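Local structure of putative calcium binding protein (Streptomyces coelicolor, 3AKB) at residues T11-D16 and E75-G80; S24-A29 and A55-L60; A64-D69 and V82-D87; R97-A102 and T125-P130. The protein binds calcium ions through EF-hand loops and probably takes part in calcium-mediated regulation. The protein carries 2 engineered substitutions. One frame throughout, in Å; residues are numbered along the deposited sequence. Where two conformers were deposited one is given.

Contact 1: residues T11-D16 and E75-G80; sequences TTFDQD and EEFVTG. With CA (calcium ion), chain E; CA (calcium ion), chain F.
Phe13 and Phe77 bring together the helix that enters the first EF-hand loop and the helix that leaves the second, an aromatic contact of the paired EF-hand fold. Both rings are buried, and they alone carry the contact. Phe77 CE1 lies at the edge of the Phe13 ring, near its plane, 3.7 Å from Phe13 CD2 and 3.8 Å from Phe13 CE2. The ring planes stand at 71° with their centroids 6.0 Å apart, so one corner of the Phe77 ring, CE1, meets the CD2-CE2 edge of Phe13. Phe77 reaches across because its CG is anti to the backbone N (chi1 -171°), which throws the ring off the helix toward Phe13. A flat, apolar residue suits both places, since the two backbones stay well apart and a large side chain is needed to bridge them. An alanine in place of Phe13 would probably open a gap beside Phe77 CE1 and cost the two helices this aromatic contact. The other side is looser and more polar. Glu75 and Thr79 are exposed there, and Thr79 OG1 turns back to Glu75 O at 2.6 Å. The calcium ligands lie off to one side, in the loop after Phe13 and just before Phe77: Asp14 and Asp16 each give one oxygen to the first ion, and Glu76 clasps the second with both carboxylate oxygens, a bidentate grip usual for the last position of an EF-hand loop. Beyond Asp14, where the helix ends, Gln15 folds back so that its NE2 donates to Thr12 O at 2.8 Å, almost straight at 174°.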
loop_
_atom_site.group_PDB
_atom_site.type_symbol
_atom_site.label_atom_id
_atom_site.label_comp_id
_atom_site.label_asym_id
_atom_site.label_seq_id
_atom_site.Cartn_x
_atom_site.Cartn_y
_atom_site.Cartn_z
ATOM N N THR A 11 9.386 4.103 4.760
ATOM C CA THR A 11 9.521 4.760 3.466
ATOM C C THR A 11 8.337 4.460 2.540
ATOM O O THR A 11 7.887 5.344 1.799
ATOM C CB THR A 11 10.861 4.355 2.785
ATOM O OG1 THR A 11 11.966 4.736 3.618
ATOM C CG2 THR A 11 11.029 5.023 1.417
ATOM N N THR A 12 7.826 3.231 2.587
ATOM C CA THR A 12 6.702 2.844 1.749
ATOM C C THR A 12 5.494 3.716 2.105
ATOM O O THR A 12 4.754 4.149 1.220
ATOM C CB THR A 12 6.356 1.349 1.927
ATOM O OG1 THR A 12 7.475 0.555 1.492
ATOM C CG2 THR A 12 5.120 0.991 1.110
ATOM N N PHE A 13 5.304 4.015 3.385
ATOM C CA PHE A 13 4.174 4.863 3.799
ATOM C C PHE A 13 4.462 6.357 3.586
ATOM O O PHE A 13 3.571 7.133 3.234
ATOM C CB PHE A 13 3.836 4.638 5.280
ATOM C CG PHE A 13 3.126 3.331 5.573
ATOM C CD1 PHE A 13 1.988 2.946 4.864
ATOM C CD2 PHE A 13 3.567 2.521 6.632
ATOM C CE1 PHE A 13 1.315 1.726 5.194
ATOM C CE2 PHE A 13 2.901 1.308 6.967
ATOM C CZ PHE A 13 1.775 0.919 6.239
ATOM N N ASP A 14 5.722 6.737 3.804
ATOM C CA ASP A 14 6.148 8.138 3.662
ATOM C C ASP A 14 6.436 8.432 2.201
ATOM O O ASP A 14 7.579 8.686 1.797
ATOM C CB ASP A 14 7.363 8.418 4.552
ATOM C CG ASP A 14 7.788 9.866 4.505
ATOM O OD1 ASP A 14 6.931 10.730 4.179
ATOM O OD2 ASP A 14 8.992 10.154 4.790
ATOM N N GLN A 15 5.353 8.457 1.420
ATOM C CA GLN A 15 5.423 8.580 -0.025
ATOM C C GLN A 15 6.133 9.835 -0.512
ATOM O O GLN A 15 6.830 9.777 -1.530
ATOM C CB GLN A 15 4.018 8.452 -0.618
ATOM C CG GLN A 15 3.495 7.011 -0.591
ATOM C CD GLN A 15 4.073 6.164 -1.718
ATOM O OE1 GLN A 15 4.047 6.583 -2.876
ATOM N NE2 GLN A 15 4.562 4.979 -1.402
ATOM N N ASP A 16 5.986 10.959 0.211
ATOM C CA ASP A 16 6.650 12.201 -0.199
ATOM C C ASP A 16 8.046 12.400 0.420
ATOM O O ASP A 16 8.746 13.389 0.131
ATOM C CB ASP A 16 5.718 13.411 -0.010
ATOM C CG ASP A 16 5.480 13.759 1.443
ATOM O OD1 ASP A 16 6.190 13.268 2.350
ATOM O OD2 ASP A 16 4.565 14.587 1.657
ATOM N N GLU A 75 9.863 8.185 14.728
ATOM C CA GLU A 75 9.910 7.666 16.098
ATOM C C GLU A 75 8.638 6.920 16.501
ATOM O O GLU A 75 8.711 5.815 17.055
ATOM C CB GLU A 75 10.243 8.787 17.093
ATOM C CG GLU A 75 10.810 8.323 18.434
ATOM C CD GLU A 75 12.184 7.659 18.332
ATOM O OE1 GLU A 75 12.773 7.610 17.230
ATOM O OE2 GLU A 75 12.677 7.176 19.372
ATOM N N GLU A 76 7.473 7.505 16.206
ATOM C CA GLU A 76 6.184 6.863 16.459
ATOM C C GLU A 76 6.044 5.521 15.730
ATOM O O GLU A 76 5.487 4.544 16.269
ATOM C CB GLU A 76 5.038 7.798 16.051
ATOM C CG GLU A 76 4.741 8.862 17.091
ATOM C CD GLU A 76 3.657 9.841 16.650
ATOM O OE1 GLU A 76 3.651 10.241 15.480
ATOM O OE2 GLU A 76 2.817 10.221 17.479
ATOM N N PHE A 77 6.537 5.485 14.502
ATOM C CA PHE A 77 6.476 4.263 13.709
ATOM C C PHE A 77 7.416 3.193 14.250
ATOM O O PHE A 77 6.999 2.059 14.420
ATOM C CB PHE A 77 6.787 4.552 12.243
ATOM C CG PHE A 77 6.543 3.380 11.341
ATOM C CD1 PHE A 77 5.257 3.103 10.877
ATOM C CD2 PHE A 77 7.587 2.546 10.958
ATOM C CE1 PHE A 77 5.012 2.010 10.046
ATOM C CE2 PHE A 77 7.344 1.460 10.125
ATOM C CZ PHE A 77 6.069 1.192 9.669
ATOM N N VAL A 78 8.669 3.567 14.518
ATOM C CA VAL A 78 9.701 2.633 14.997
ATOM C C VAL A 78 9.353 2.129 16.400
ATOM O O VAL A 78 9.272 0.918 16.613
ATOM C CB VAL A 78 11.129 3.267 14.953
ATOM C CG1 VAL A 78 12.165 2.354 15.611
ATOM C CG2 VAL A 78 11.546 3.576 13.519
ATOM N N THR A 79 9.120 3.052 17.338
ATOM C CA THR A 79 8.879 2.700 18.763
ATOM C C THR A 79 7.479 2.132 19.060
ATOM O O THR A 79 7.273 1.460 20.080
ATOM C CB THR A 79 9.139 3.909 19.730
ATOM O OG1 THR A 79 8.209 4.963 19.431
ATOM C CG2 THR A 79 10.586 4.438 19.591
ATOM N N GLY A 80 6.521 2.405 18.182
ATOM C CA GLY A 80 5.133 2.006 18.416
ATOM C C GLY A 80 4.593 1.032 17.385
ATOM O O GLY A 80 4.259 -0.114 17.719
HETATM CA CA CA E . 5.292 12.300 4.324
HETATM CA CA CA F . 1.959 12.040 15.884
HETATM O O HOH W 1 3.874 14.182 4.211
HETATM O O HOH W 2 3.957 13.546 16.107
#

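Contact 2: residues S24-A29 and A55-L60; sequences SDFSGA and ALWQGL. With CA (calcium ion), chain E.
Phe26 of helix 23-37 is the side chain by which this helix meets Leu56, Trp57 and Leu60 of helix 44-64, in the helical framework of the first two EF-hands. The short segments run nearly antiparallel, at 151°, with axes 9.6 Å apart. From CB, which points toward the other helix, the chain turns so that CG is anti to the carbonyl carbon (chi1 -74°), and the ring is laid against the backbone of Trp57, whose CA stands 4.0 Å above the ring centre. CG and CD2 come under Trp57 CB, which makes a CH-pi contact 4.1 Å from the Phe26 centroid, over the face. On one flank CD1 lies 4.1 Å from Trp57 N and CE1 presses on Leu56 CG at 3.6 Å. On the other, CE2 meets Trp57 CE3 at 3.8 Å, arriving at the edge of the indole. At the tip, CZ reaches Leu60 CD2, 4.1 Å away and near the plane of the phenyl ring. A flat ring suits this place because it offers a face to one residue and a rim to its neighbours. A serine here would probably leave Trp57 CB without its aromatic face and open a gap between the two leucines. The next residue back, Asp25, turns to the calcium and holds it with both oxygens. Around the contact, Ile21 of strand 20-21 touches Phe26 and Trp57, Ile72 of strand 72-73 touches Trp57 and Leu60, and Phe92 of helix 89-107 covers both leucines.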
loop_
_atom_site.group_PDB
_atom_site.type_symbol
_atom_site.label_atom_id
_atom_site.label_comp_id
_atom_site.label_asym_id
_atom_site.label_seq_id
_atom_site.Cartn_x
_atom_site.Cartn_y
_atom_site.Cartn_z
ATOM N N SER A 24 -1.905 13.098 3.472
ATOM C CA SER A 24 -1.515 13.522 2.122
ATOM C C SER A 24 -0.549 12.539 1.454
ATOM O O SER A 24 -0.504 12.442 0.223
ATOM C CB SER A 24 -0.938 14.924 2.096
ATOM O OG SER A 24 0.210 14.990 2.895
ATOM N N ASP A 25 0.210 11.779 2.235
ATOM C CA ASP A 25 1.067 10.743 1.631
ATOM C C ASP A 25 0.202 9.720 0.918
ATOM O O ASP A 25 0.526 9.272 -0.201
ATOM C CB ASP A 25 1.884 10.025 2.711
ATOM C CG ASP A 25 3.118 10.809 3.186
ATOM O OD1 ASP A 25 3.978 11.212 2.356
ATOM O OD2 ASP A 25 3.230 11.012 4.426
ATOM N N PHE A 26 -0.902 9.358 1.573
ATOM C CA PHE A 26 -1.856 8.356 1.053
ATOM C C PHE A 26 -2.674 8.892 -0.118
ATOM O O PHE A 26 -2.830 8.196 -1.125
ATOM C CB PHE A 26 -2.764 7.874 2.183
ATOM C CG PHE A 26 -2.085 6.940 3.145
ATOM C CD1 PHE A 26 -2.204 5.554 2.982
ATOM C CD2 PHE A 26 -1.351 7.434 4.234
ATOM C CE1 PHE A 26 -1.587 4.679 3.862
ATOM C CE2 PHE A 26 -0.730 6.545 5.103
ATOM C CZ PHE A 26 -0.848 5.171 4.905
ATOM N N SER A 27 -3.195 10.115 0.000
ATOM C CA SER A 27 -3.930 10.690 -1.115
ATOM C C SER A 27 -3.011 10.921 -2.310
ATOM O O SER A 27 -3.452 10.770 -3.430
ATOM C CB SER A 27 -4.677 11.963 -0.725
ATOM O OG SER A 27 -3.788 12.976 -0.307
ATOM N N GLY A 28 -1.744 11.258 -2.061
ATOM C CA GLY A 28 -0.783 11.462 -3.145
ATOM C C GLY A 28 -0.501 10.154 -3.891
ATOM O O GLY A 28 -0.322 10.155 -5.130
ATOM N N ALA A 29 -0.468 9.049 -3.137
ATOM C CA ALA A 29 -0.301 7.708 -3.688
ATOM C C ALA A 29 -1.502 7.367 -4.572
ATOM O O ALA A 29 -1.338 6.855 -5.681
ATOM C CB ALA A 29 -0.103 6.658 -2.565
ATOM N N ALA A 55 -9.160 5.399 4.394
ATOM C CA ALA A 55 -9.425 4.399 5.423
ATOM C C ALA A 55 -8.125 3.737 5.901
ATOM O O ALA A 55 -7.979 3.445 7.087
ATOM C CB ALA A 55 -10.399 3.362 4.891
ATOM N N LEU A 56 -7.193 3.520 4.982
ATOM C CA LEU A 56 -5.911 2.917 5.365
ATOM C C LEU A 56 -5.127 3.891 6.237
ATOM O O LEU A 56 -4.524 3.478 7.218
ATOM C CB LEU A 56 -5.110 2.486 4.138
ATOM C CG LEU A 56 -3.750 1.804 4.347
ATOM C CD1 LEU A 56 -3.818 0.726 5.423
ATOM C CD2 LEU A 56 -3.309 1.209 3.024
ATOM N N TRP A 57 -5.107 5.168 5.854
ATOM C CA TRP A 57 -4.517 6.182 6.689
ATOM C C TRP A 57 -5.091 6.130 8.106
ATOM O O TRP A 57 -4.326 6.136 9.068
ATOM C CB TRP A 57 -4.745 7.572 6.063
ATOM C CG TRP A 57 -4.684 8.662 7.090
ATOM C CD1 TRP A 57 -5.730 9.436 7.527
ATOM C CD2 TRP A 57 -3.525 9.083 7.837
ATOM N NE1 TRP A 57 -5.291 10.333 8.482
ATOM C CE2 TRP A 57 -3.948 10.128 8.699
ATOM C CE3 TRP A 57 -2.173 8.685 7.857
ATOM C CZ2 TRP A 57 -3.061 10.791 9.566
ATOM C CZ3 TRP A 57 -1.299 9.337 8.742
ATOM C CH2 TRP A 57 -1.747 10.380 9.577
ATOM N N GLN A 58 -6.419 6.098 8.235
ATOM C CA GLN A 58 -7.026 6.061 9.578
ATOM C C GLN A 58 -6.613 4.807 10.326
ATOM O O GLN A 58 -6.402 4.855 11.536
ATOM C CB GLN A 58 -8.546 6.154 9.534
ATOM C CG GLN A 58 -9.066 7.474 8.968
ATOM C CD GLN A 58 -8.660 8.747 9.741
ATOM O OE1 GLN A 58 -8.886 9.871 9.261
ATOM N NE2 GLN A 58 -8.048 8.586 10.912
ATOM N N GLY A 59 -6.467 3.701 9.607
ATOM C CA GLY A 59 -6.033 2.453 10.250
ATOM C C GLY A 59 -4.624 2.592 10.787
ATOM O O GLY A 59 -4.318 2.147 11.895
ATOM N N LEU A 60 -3.743 3.203 10.000
ATOM C CA LEU A 60 -2.367 3.347 10.462
ATOM C C LEU A 60 -2.256 4.371 11.583
ATOM O O LEU A 60 -1.552 4.134 12.582
ATOM C CB LEU A 60 -1.425 3.698 9.298
ATOM C CG LEU A 60 0.066 3.713 9.634
ATOM C CD1 LEU A 60 0.558 2.357 10.155
ATOM C CD2 LEU A 60 0.893 4.176 8.455
HETATM CA CA CA E . 5.292 12.300 4.324
HETATM O O HOH W 1 3.874 14.182 4.211
#

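Contact 3: residues A64-D69 and V82-D87; sequences ADRDGD and VKRLRD. With CA (calcium ion), chain F.
Arg66 and Arg84 meet at the protein surface with their guanidinium groups nearly parallel, the planes 9° apart, having come from opposite directions. Arg84 NE lies over one face of the Arg66 group, 3.2 Å from Arg66 NH2, while Arg66 NH1 is 3.0 Å from Arg84 NH2. All of these nitrogens are donors, so no hydrogen bond joins them. The like charges probably cost something; Arg66 NH2 also makes a weak hydrogen bond to Ile63 O. Arg66 bends at chi2 (-58°), which swings its head away from the calcium and toward helix 74-87.

The metal bonds belong to the second EF-hand loop. Asp65 OD1 at 2.4 Å, Asp67 OD1 at 2.3 Å and Asp69 OD1 at 2.3 Å from the calcium take alternate positions along the chain, and Arg71 O and Glu76 complete the protein ligands. Small acidic side chains suit a loop wound this closely round the ion, and Gly68, at positive phi, lets the chain turn. The metal-bound water donates to Asp67 OD2 and Asp69 OD2, and a weak hydrogen bond runs from Arg66 N to Glu76 OE2. One salt bridge, a turn apart on the helix, joins Lys83 NZ to Asp87 OD2 at 3.5 Å.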
loop_
_atom_site.group_PDB
_atom_site.type_symbol
_atom_site.label_atom_id
_atom_site.label_comp_id
_atom_site.label_asym_id
_atom_site.label_seq_id
_atom_site.Cartn_x
_atom_site.Cartn_y
_atom_site.Cartn_z
ATOM N N ALA A 64 -0.513 4.074 15.263
ATOM C CA ALA A 64 0.811 4.718 15.383
ATOM C C ALA A 64 0.833 6.175 15.841
ATOM O O ALA A 64 1.849 6.630 16.392
ATOM C CB ALA A 64 1.565 4.601 14.055
ATOM N N ASP A 65 -0.256 6.903 15.621
ATOM C CA ASP A 65 -0.275 8.335 15.921
ATOM C C ASP A 65 -0.648 8.542 17.379
ATOM O O ASP A 65 -1.783 8.889 17.689
ATOM C CB ASP A 65 -1.253 9.097 15.005
ATOM C CG ASP A 65 -1.281 10.583 15.283
ATOM O OD1 ASP A 65 -0.283 11.117 15.779
ATOM O OD2 ASP A 65 -2.309 11.224 14.993
ATOM N N ARG A 66 0.322 8.372 18.264
ATOM C CA ARG A 66 0.008 8.324 19.693
ATOM C C ARG A 66 -0.189 9.690 20.373
ATOM O O ARG A 66 -0.797 9.750 21.446
ATOM C CB ARG A 66 0.959 7.388 20.450
ATOM C CG ARG A 66 0.666 5.881 20.221
ATOM C CD ARG A 66 -0.778 5.495 20.621
ATOM N NE ARG A 66 -1.296 4.353 19.856
ATOM C CZ ARG A 66 -1.687 3.195 20.391
ATOM N NH1 ARG A 66 -1.646 3.012 21.711
ATOM N NH2 ARG A 66 -2.140 2.224 19.608
ATOM N N ASP A 67 0.261 10.775 19.738
ATOM C CA ASP A 67 0.032 12.122 20.270
ATOM C C ASP A 67 -1.101 12.882 19.554
ATOM O O ASP A 67 -1.363 14.053 19.865
ATOM C CB ASP A 67 1.338 12.936 20.334
ATOM C CG ASP A 67 1.902 13.269 18.966
ATOM O OD1 ASP A 67 1.308 12.834 17.955
ATOM O OD2 ASP A 67 2.942 13.964 18.888
ATOM N N GLY A 68 -1.764 12.203 18.621
ATOM C CA GLY A 68 -3.016 12.698 18.023
ATOM C C GLY A 68 -2.922 13.866 17.056
ATOM O O GLY A 68 -3.949 14.418 16.654
ATOM N N ASP A 69 -1.710 14.240 16.660
ATOM C CA ASP A 69 -1.511 15.399 15.810
ATOM C C ASP A 69 -1.662 15.072 14.326
ATOM O O ASP A 69 -1.445 15.935 13.488
ATOM C CB ASP A 69 -0.171 16.089 16.099
ATOM C CG ASP A 69 1.043 15.284 15.638
ATOM O OD1 ASP A 69 0.917 14.060 15.332
ATOM O OD2 ASP A 69 2.145 15.892 15.575
ATOM N N VAL A 82 5.707 -0.721 14.684
ATOM C CA VAL A 82 6.345 -1.973 14.251
ATOM C C VAL A 82 5.855 -3.201 15.023
ATOM O O VAL A 82 5.441 -4.186 14.401
ATOM C CB VAL A 82 7.888 -1.880 14.283
ATOM C CG1 VAL A 82 8.542 -3.238 13.940
ATOM C CG2 VAL A 82 8.359 -0.804 13.338
ATOM N N LYS A 83 5.919 -3.147 16.357
ATOM C CA LYS A 83 5.462 -4.265 17.189
ATOM C C LYS A 83 3.978 -4.534 16.984
ATOM O O LYS A 83 3.573 -5.675 16.766
ATOM C CB LYS A 83 5.748 -4.035 18.680
ATOM C CG LYS A 83 4.997 -5.036 19.577
ATOM C CD LYS A 83 5.442 -5.021 21.035
ATOM C CE LYS A 83 4.387 -5.683 21.934
ATOM N NZ LYS A 83 3.116 -4.870 22.048
ATOM N N ARG A 84 3.174 -3.477 17.051
ATOM C CA ARG A 84 1.735 -3.611 16.876
ATOM C C ARG A 84 1.389 -4.223 15.511
ATOM O O ARG A 84 0.519 -5.088 15.418
ATOM C CB ARG A 84 1.021 -2.272 17.106
ATOM C CG ARG A 84 1.138 -1.747 18.538
ATOM C CD ARG A 84 -0.113 -0.979 18.948
ATOM N NE ARG A 84 0.153 0.049 19.954
ATOM C CZ ARG A 84 0.128 -0.148 21.271
ATOM N NH1 ARG A 84 -0.140 -1.347 21.775
ATOM N NH2 ARG A 84 0.385 0.861 22.091
ATOM N N LEU A 85 2.077 -3.796 14.452
ATOM C CA LEU A 85 1.856 -4.383 13.127
ATOM C C LEU A 85 2.251 -5.854 13.094
ATOM O O LEU A 85 1.518 -6.679 12.538
ATOM C CB LEU A 85 2.625 -3.623 12.046
ATOM C CG LEU A 85 2.107 -2.225 11.707
ATOM C CD1 LEU A 85 3.032 -1.572 10.699
ATOM C CD2 LEU A 85 0.677 -2.280 11.189
ATOM N N ARG A 86 3.402 -6.172 13.697
ATOM C CA ARG A 86 3.899 -7.546 13.765
ATOM C C ARG A 86 2.952 -8.440 14.565
ATOM O O ARG A 86 2.734 -9.595 14.194
ATOM C CB ARG A 86 5.307 -7.599 14.379
ATOM C CG ARG A 86 5.827 -9.029 14.612
ATOM C CD ARG A 86 7.148 -9.066 15.391
ATOM N NE ARG A 86 8.155 -8.217 14.778
ATOM C CZ ARG A 86 8.748 -7.189 15.375
ATOM N NH1 ARG A 86 8.476 -6.872 16.643
ATOM N NH2 ARG A 86 9.630 -6.481 14.704
ATOM N N ASP A 87 2.383 -7.897 15.638
ATOM C CA ASP A 87 1.470 -8.655 16.502
ATOM C C ASP A 87 0.093 -8.917 15.883
ATOM O O ASP A 87 -0.454 -10.008 16.049
ATOM C CB ASP A 87 1.331 -7.991 17.875
ATOM C CG ASP A 87 2.575 -8.151 18.745
ATOM O OD1 ASP A 87 3.527 -8.864 18.357
ATOM O OD2 ASP A 87 2.588 -7.550 19.832
HETATM CA CA CA F . 1.959 12.040 15.884
HETATM O O HOH W 2 3.957 13.546 16.107
#

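Contact 4: residues R97-A102 and T125-P130; sequences RPFLHA and TAFGVP. With CA (calcium ion), chain J.
Phe99 and Phe127 approach from opposite directions and meet almost entirely through their outermost carbons, CZ to CZ at 3.6 Å, with little else between the two segments. The ring planes lie at 45° and the centroids 5.8 Å apart, an oblique pairing without overlap. Phe127 CZ arrives at the edge of the Phe99 ring, near its plane, and Phe127 CE1 follows at 4.0 Å from Phe99 CZ. Phe99 extends this far because its CG is anti to the backbone N (chi1 176°), sending the ring outward from helix 89-107. The CA atoms of Phe99 and Phe127 are 12.9 Å apart, a span that takes two aromatic rings to bridge. The two residues frame the third EF-hand: helix 89-107 enters its loop, and Phe127 comes just where helix 117-126 ends. That end is a Schellman motif with Gly128 as its C-prime residue: Gly128 N bonds Thr125 O at 2.9 Å, and Val129 N reaches back to the carbonyl oxygen of the residue before Thr125. Glycine fits because, at a phi of 95°, a CB would run into the carbonyl oxygen of Phe127. Pro130 then takes the N-cap of helix 131-141. On helix 89-107 Pro98, which has no N-H to give, sits at a kink. Away from the rings, Thr125 OG1 binds a separate calcium ion at 2.6 Å, and a water is a second ligand of that ion. In the fold, Phe99 lies on Leu49, Ala53 and Leu56 of helix 44-64, Phe127 rests on Ala29 and Met33 of helix 23-37, and Leu100 turns to Ile154 and Val155 of helix 151-161.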
loop_
_atom_site.group_PDB
_atom_site.type_symbol
_atom_site.label_atom_id
_atom_site.label_comp_id
_atom_site.label_asym_id
_atom_site.label_seq_id
_atom_site.Cartn_x
_atom_site.Cartn_y
_atom_site.Cartn_z
ATOM N N ARG A 97 -7.870 -3.571 3.048
ATOM C CA ARG A 97 -8.566 -4.288 2.002
ATOM C C ARG A 97 -9.378 -3.348 1.078
ATOM O O ARG A 97 -9.346 -3.529 -0.124
ATOM C CB ARG A 97 -9.481 -5.384 2.581
ATOM C CG ARG A 97 -9.971 -6.326 1.509
ATOM C CD ARG A 97 -10.904 -7.404 2.053
ATOM N NE ARG A 97 -10.145 -8.438 2.754
ATOM C CZ ARG A 97 -9.609 -9.508 2.187
ATOM N NH1 ARG A 97 -9.695 -9.705 0.886
ATOM N NH2 ARG A 97 -8.971 -10.385 2.941
ATOM N N PRO A 98 -10.100 -2.344 1.623
ATOM C CA PRO A 98 -10.811 -1.449 0.677
ATOM C C PRO A 98 -9.876 -0.749 -0.306
ATOM O O PRO A 98 -10.189 -0.675 -1.513
ATOM C CB PRO A 98 -11.506 -0.443 1.607
ATOM C CG PRO A 98 -11.717 -1.297 2.870
ATOM C CD PRO A 98 -10.441 -2.042 3.027
ATOM N N PHE A 99 -8.727 -0.281 0.186
ATOM C CA PHE A 99 -7.724 0.310 -0.705
ATOM C C PHE A 99 -7.237 -0.705 -1.744
ATOM O O PHE A 99 -7.174 -0.416 -2.940
ATOM C CB PHE A 99 -6.521 0.839 0.084
ATOM C CG PHE A 99 -5.406 1.367 -0.794
ATOM C CD1 PHE A 99 -5.553 2.578 -1.467
ATOM C CD2 PHE A 99 -4.220 0.648 -0.946
ATOM C CE1 PHE A 99 -4.524 3.072 -2.285
ATOM C CE2 PHE A 99 -3.189 1.144 -1.755
ATOM C CZ PHE A 99 -3.345 2.349 -2.413
ATOM N N LEU A 100 -6.869 -1.892 -1.282
ATOM C CA LEU A 100 -6.326 -2.900 -2.196
ATOM C C LEU A 100 -7.365 -3.375 -3.222
ATOM O O LEU A 100 -7.054 -3.565 -4.395
ATOM C CB LEU A 100 -5.725 -4.067 -1.404
ATOM C CG LEU A 100 -4.540 -3.698 -0.491
ATOM C CD1 LEU A 100 -4.200 -4.882 0.428
ATOM C CD2 LEU A 100 -3.317 -3.288 -1.291
ATOM N N HIS A 101 -8.613 -3.514 -2.788
ATOM C CA HIS A 101 -9.685 -3.863 -3.716
ATOM C C HIS A 101 -9.871 -2.792 -4.785
ATOM O O HIS A 101 -10.007 -3.080 -5.986
ATOM C CB HIS A 101 -10.980 -4.050 -2.939
ATOM C CG HIS A 101 -12.104 -4.603 -3.759
ATOM N ND1 HIS A 101 -13.088 -3.833 -4.352
ATOM C CD2 HIS A 101 -12.391 -5.885 -4.083
ATOM C CE1 HIS A 101 -13.919 -4.626 -5.009
ATOM N NE2 HIS A 101 -13.525 -5.873 -4.851
ATOM N N ALA A 102 -9.878 -1.537 -4.335
ATOM C CA ALA A 102 -10.019 -0.402 -5.255
ATOM C C ALA A 102 -8.844 -0.272 -6.226
ATOM O O ALA A 102 -9.030 0.091 -7.400
ATOM C CB ALA A 102 -10.216 0.892 -4.461
ATOM N N THR A 125 5.236 0.918 -9.158
ATOM C CA THR A 125 6.040 2.101 -9.497
ATOM C C THR A 125 5.306 3.393 -9.142
ATOM O O THR A 125 5.922 4.372 -8.705
ATOM C CB THR A 125 6.537 2.143 -10.941
ATOM O OG1 THR A 125 5.431 2.278 -11.845
ATOM C CG2 THR A 125 7.351 0.908 -11.252
ATOM N N ALA A 126 3.986 3.399 -9.312
ATOM C CA ALA A 126 3.210 4.576 -8.889
ATOM C C ALA A 126 3.379 4.830 -7.393
ATOM O O ALA A 126 3.357 5.987 -6.952
ATOM C CB ALA A 126 1.747 4.450 -9.250
ATOM N N PHE A 127 3.607 3.762 -6.635
ATOM C CA PHE A 127 3.829 3.836 -5.173
ATOM C C PHE A 127 5.307 3.970 -4.817
ATOM O O PHE A 127 5.697 3.722 -3.657
ATOM C CB PHE A 127 3.234 2.611 -4.435
ATOM C CG PHE A 127 1.763 2.418 -4.669
ATOM C CD1 PHE A 127 0.928 3.525 -4.825
ATOM C CD2 PHE A 127 1.215 1.147 -4.745
ATOM C CE1 PHE A 127 -0.451 3.352 -5.059
ATOM C CE2 PHE A 127 -0.142 0.966 -4.983
ATOM C CZ PHE A 127 -0.971 2.077 -5.138
ATOM N N GLY A 128 6.134 4.332 -5.795
ATOM C CA GLY A 128 7.521 4.673 -5.491
ATOM C C GLY A 128 8.557 3.570 -5.625
ATOM O O GLY A 128 9.738 3.797 -5.365
ATOM N N VAL A 129 8.146 2.393 -6.072
ATOM C CA VAL A 129 9.080 1.280 -6.220
ATOM C C VAL A 129 9.798 1.402 -7.571
ATOM O O VAL A 129 9.149 1.556 -8.607
ATOM C CB VAL A 129 8.373 -0.090 -6.081
ATOM C CG1 VAL A 129 9.385 -1.257 -6.178
ATOM C CG2 VAL A 129 7.645 -0.184 -4.757
ATOM N N PRO A 130 11.149 1.407 -7.568
ATOM C CA PRO A 130 11.892 1.483 -8.837
ATOM C C PRO A 130 11.469 0.378 -9.814
ATOM O O PRO A 130 11.127 -0.726 -9.398
ATOM C CB PRO A 130 13.339 1.257 -8.400
ATOM C CG PRO A 130 13.379 1.694 -6.968
ATOM C CD PRO A 130 12.055 1.347 -6.398
HETATM CA CA CA J . 5.976 1.808 -14.401
HETATM O O HOH W 3 4.997 4.125 -15.637
#

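Contacts 1 and 2, with centres 12 Å apart, share the calcium of the first EF-hand loop: Asp14 and Asp16 come from one and Asp25 from the other, and Asp16 N probably bonds Asp25 OD1 at 2.9 Å. Contacts 1 and 3 stand in the same relation to the second ion, Glu76 closing the site that Asp65 opens, and both use helix 74-87. Contact 4 lies farther off, 21 Å from contact 3 between centres, yet it reaches the first hand through Gln15 NE2, which probably bonds Phe127 O at 2.8 Å. Leu56 CD2 to Phe99 CD2, 4.1 Å apart, joins contacts 2 and 4 by apolar packing.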